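Beta-1,3-glucosyltransferase (Paecilomyces sp. J18, PDB 5JVV) is a fungal beta-1,3-glucosyltransferase, a carbohydrate-active protein of largely antiparallel beta-sheet architecture. Local coordinates at residues E282-K285 against E286-W289. Sequence-based numbering, arbitrary orientation. Where two conformers were deposited one is given.
Sequences EEFK and EAYW
E286 follows K285 directly at the corner of a type I beta turn that runs from F284 to A287. Its backbone N faces a water that bridges to the carbonyl of E283, with E286 N 2.9 Å from the water oxygen, which ties the incoming 3-10 segment to the turn. The E286 side chain leaves E282-K285 after CB and bends at chi2 (-69°), and its OE1 is hydrogen-bonded to NE2 of H92. A287 closes the turn: its N donates to F284 O at 3.0 Å, a fairly straight bond (158° at the hydrogen) that reaches the carbonyl from above its plane. The methyl of A287 lies beside the same carbonyl oxygen, with CB 3.4 Å from F284 O, and also meets the edge of the F284 ring near its plane, where A287 CB is 4.1 Å from F284 CD1. A287 is itself the centre of an inverse gamma turn, completed by a weak bond from Y288 N to E286 O. In Y288 a chi1 of 69° sets CG between the backbone N and the carbonyl carbon, and the ring turns back toward E282-K285. There K285 O lies at the edge of the ring and in the plane of the ring, 3.2 Å from Y288 CD2; H92 and Y54 stack on the same ring. The two turns are part of the link, after the 3-10 segment, between helix 269-279 and strand 289-297: F284 packs against F276 and V277 of the helix and edge-to-face with F247, whereas W289 opens the strand, its indole NE1 bonded to D244 O, its backbone to L55, and its side chain set against P102 and F104 of strand 100-107.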
ATOM      1  N   GLU A 282      13.860   5.913 -16.655  1.00 11.82           N
ATOM      2  CA  GLU A 282      12.941   5.167 -17.526  1.00 15.58           C
ATOM      3  C   GLU A 282      12.432   3.865 -16.898  1.00 15.42           C
ATOM      4  O   GLU A 282      11.361   3.371 -17.257  1.00 16.24           O
ATOM      5  CB  GLU A 282      13.595   4.890 -18.885  1.00 18.29           C
ATOM      6  CG  GLU A 282      12.667   4.281 -19.929  1.00 32.15           C
ATOM      7  CD  GLU A 282      11.471   5.161 -20.242  1.00 41.37           C
ATOM      8  OE1 GLU A 282      10.342   4.621 -20.297  1.00 39.72           O
ATOM      9  OE2 GLU A 282      11.660   6.385 -20.437  1.00 37.95           O
ATOM     10  N   GLU A 283      13.184   3.315 -15.948  1.00 12.89           N
ATOM     11  CA  GLU A 283      12.771   2.092 -15.265  1.00 10.40           C
ATOM     12  C   GLU A 283      11.556   2.313 -14.380  1.00 11.57           C
ATOM     13  O   GLU A 283      10.953   1.357 -13.884  1.00 14.65           O
ATOM     14  CB  GLU A 283      13.924   1.529 -14.428  1.00 18.05           C
ATOM     15  CG  GLU A 283      15.063   0.975 -15.254  1.00 28.78           C
ATOM     16  CD  GLU A 283      15.171  -0.535 -15.157  1.00 33.06           C
ATOM     17  OE1 GLU A 283      16.234  -1.074 -15.532  1.00 31.29           O
ATOM     18  OE2 GLU A 283      14.198  -1.183 -14.705  1.00 23.62           O
ATOM     19  N   PHE A 284      11.169   3.574 -14.201  1.00  8.97           N
ATOM     20  CA  PHE A 284      10.069   3.893 -13.283  1.00  7.74           C
ATOM     21  C   PHE A 284       8.779   4.288 -13.972  1.00  8.29           C
ATOM     22  O   PHE A 284       7.831   4.765 -13.333  1.00 10.16           O
ATOM     23  CB  PHE A 284      10.540   4.940 -12.266  1.00  7.65           C
ATOM     24  CG  PHE A 284      11.654   4.427 -11.416  1.00  7.88           C
ATOM     25  CD1 PHE A 284      11.374   3.617 -10.328  1.00  9.49           C
ATOM     26  CD2 PHE A 284      12.976   4.649 -11.772  1.00  7.94           C
ATOM     27  CE1 PHE A 284      12.397   3.082  -9.550  1.00  9.31           C
ATOM     28  CE2 PHE A 284      14.002   4.121 -11.018  1.00 10.52           C
ATOM     29  CZ  PHE A 284      13.714   3.330  -9.903  1.00 11.58           C
ATOM     30  N   LYS A 285       8.716   4.060 -15.275  1.00  9.64           N
ATOM     31  CA  LYS A 285       7.490   4.330 -16.012  0.55 10.64           C
ATOM     32  C   LYS A 285       6.335   3.507 -15.450  1.00  9.87           C
ATOM     33  O   LYS A 285       5.189   3.959 -15.444  1.00 12.34           O
ATOM     34  CB  LYS A 285       7.686   4.048 -17.500  0.55 15.46           C
ATOM     35  CG  LYS A 285       6.581   4.607 -18.366  0.55 21.95           C
ATOM     36  CD  LYS A 285       6.992   4.664 -19.828  0.55 25.83           C
ATOM     37  CE  LYS A 285       5.790   4.969 -20.695  0.55 28.44           C
ATOM     38  NZ  LYS A 285       4.668   4.041 -20.380  0.55 26.54           N
ATOM     39  N   GLU A 286       6.638   2.305 -14.953  1.00  8.96           N
ATOM     40  CA  GLU A 286       5.593   1.433 -14.416  1.00 11.33           C
ATOM     41  C   GLU A 286       5.391   1.597 -12.915  1.00 10.56           C
ATOM     42  O   GLU A 286       4.608   0.866 -12.321  1.00 10.64           O
ATOM     43  CB  GLU A 286       5.893  -0.044 -14.724  1.00 15.09           C
ATOM     44  CG  GLU A 286       5.655  -0.444 -16.168  1.00 16.17           C
ATOM     45  CD  GLU A 286       4.183  -0.430 -16.525  1.00 20.26           C
ATOM     46  OE1 GLU A 286       3.417  -1.179 -15.882  1.00 20.74           O
ATOM     47  OE2 GLU A 286       3.801   0.336 -17.435  1.00 22.36           O
ATOM     48  N   ALA A 287       6.088   2.551 -12.303  1.00  8.53           N
ATOM     49  CA  ALA A 287       5.932   2.786 -10.873  1.00  9.25           C
ATOM     50  C   ALA A 287       4.794   3.766 -10.624  1.00 10.95           C
ATOM     51  O   ALA A 287       5.015   4.874 -10.140  1.00 11.08           O
ATOM     52  CB  ALA A 287       7.248   3.305 -10.269  1.00  9.29           C
ATOM     53  N   TYR A 288       3.571   3.351 -10.955  1.00  8.34           N
ATOM     54  CA  TYR A 288       2.395   4.192 -10.743  1.00  7.64           C
ATOM     55  C   TYR A 288       1.201   3.421 -10.231  1.00  7.79           C
ATOM     56  O   TYR A 288       1.070   2.225 -10.475  1.00  9.45           O
ATOM     57  CB  TYR A 288       2.004   4.943 -12.023  1.00 11.16           C
ATOM     58  CG  TYR A 288       1.448   4.100 -13.157  1.00  9.01           C
ATOM     59  CD1 TYR A 288       0.083   3.848 -13.264  1.00  9.69           C
ATOM     60  CD2 TYR A 288       2.284   3.613 -14.154  1.00  9.34           C
ATOM     61  CE1 TYR A 288      -0.426   3.105 -14.320  1.00  8.37           C
ATOM     62  CE2 TYR A 288       1.789   2.871 -15.212  1.00 12.21           C
ATOM     63  CZ  TYR A 288       0.429   2.620 -15.285  1.00 12.03           C
ATOM     64  OH  TYR A 288      -0.082   1.886 -16.335  1.00 13.95           O
ATOM     65  N   TRP A 289       0.347   4.123  -9.497  1.00  8.15           N
ATOM     66  CA  TRP A 289      -0.970   3.612  -9.131  1.00  7.70           C
ATOM     67  C   TRP A 289      -1.985   4.092 -10.155  1.00  7.85           C
ATOM     68  O   TRP A 289      -1.933   5.242 -10.604  1.00  9.84           O
ATOM     69  CB  TRP A 289      -1.400   4.169  -7.769  1.00  7.65           C
ATOM     70  CG  TRP A 289      -0.555   3.762  -6.626  1.00  8.94           C
ATOM     71  CD1 TRP A 289       0.552   4.405  -6.154  1.00 10.83           C
ATOM     72  CD2 TRP A 289      -0.767   2.641  -5.763  1.00  7.46           C
ATOM     73  NE1 TRP A 289       1.059   3.742  -5.063  1.00  8.62           N
ATOM     74  CE2 TRP A 289       0.259   2.657  -4.796  1.00  7.59           C
ATOM     75  CE3 TRP A 289      -1.724   1.617  -5.716  1.00  9.54           C
ATOM     76  CZ2 TRP A 289       0.367   1.687  -3.808  1.00  8.74           C
ATOM     77  CZ3 TRP A 289      -1.614   0.652  -4.718  1.00 10.79           C
ATOM     78  CH2 TRP A 289      -0.576   0.697  -3.781  1.00 10.50           C
TER
HETATM   79  O   HOH W   1       8.964   0.674 -15.569  1.00 21.77           O
HETATM   80  O   HOH W   2       5.364   6.663 -13.055  1.00 12.15           O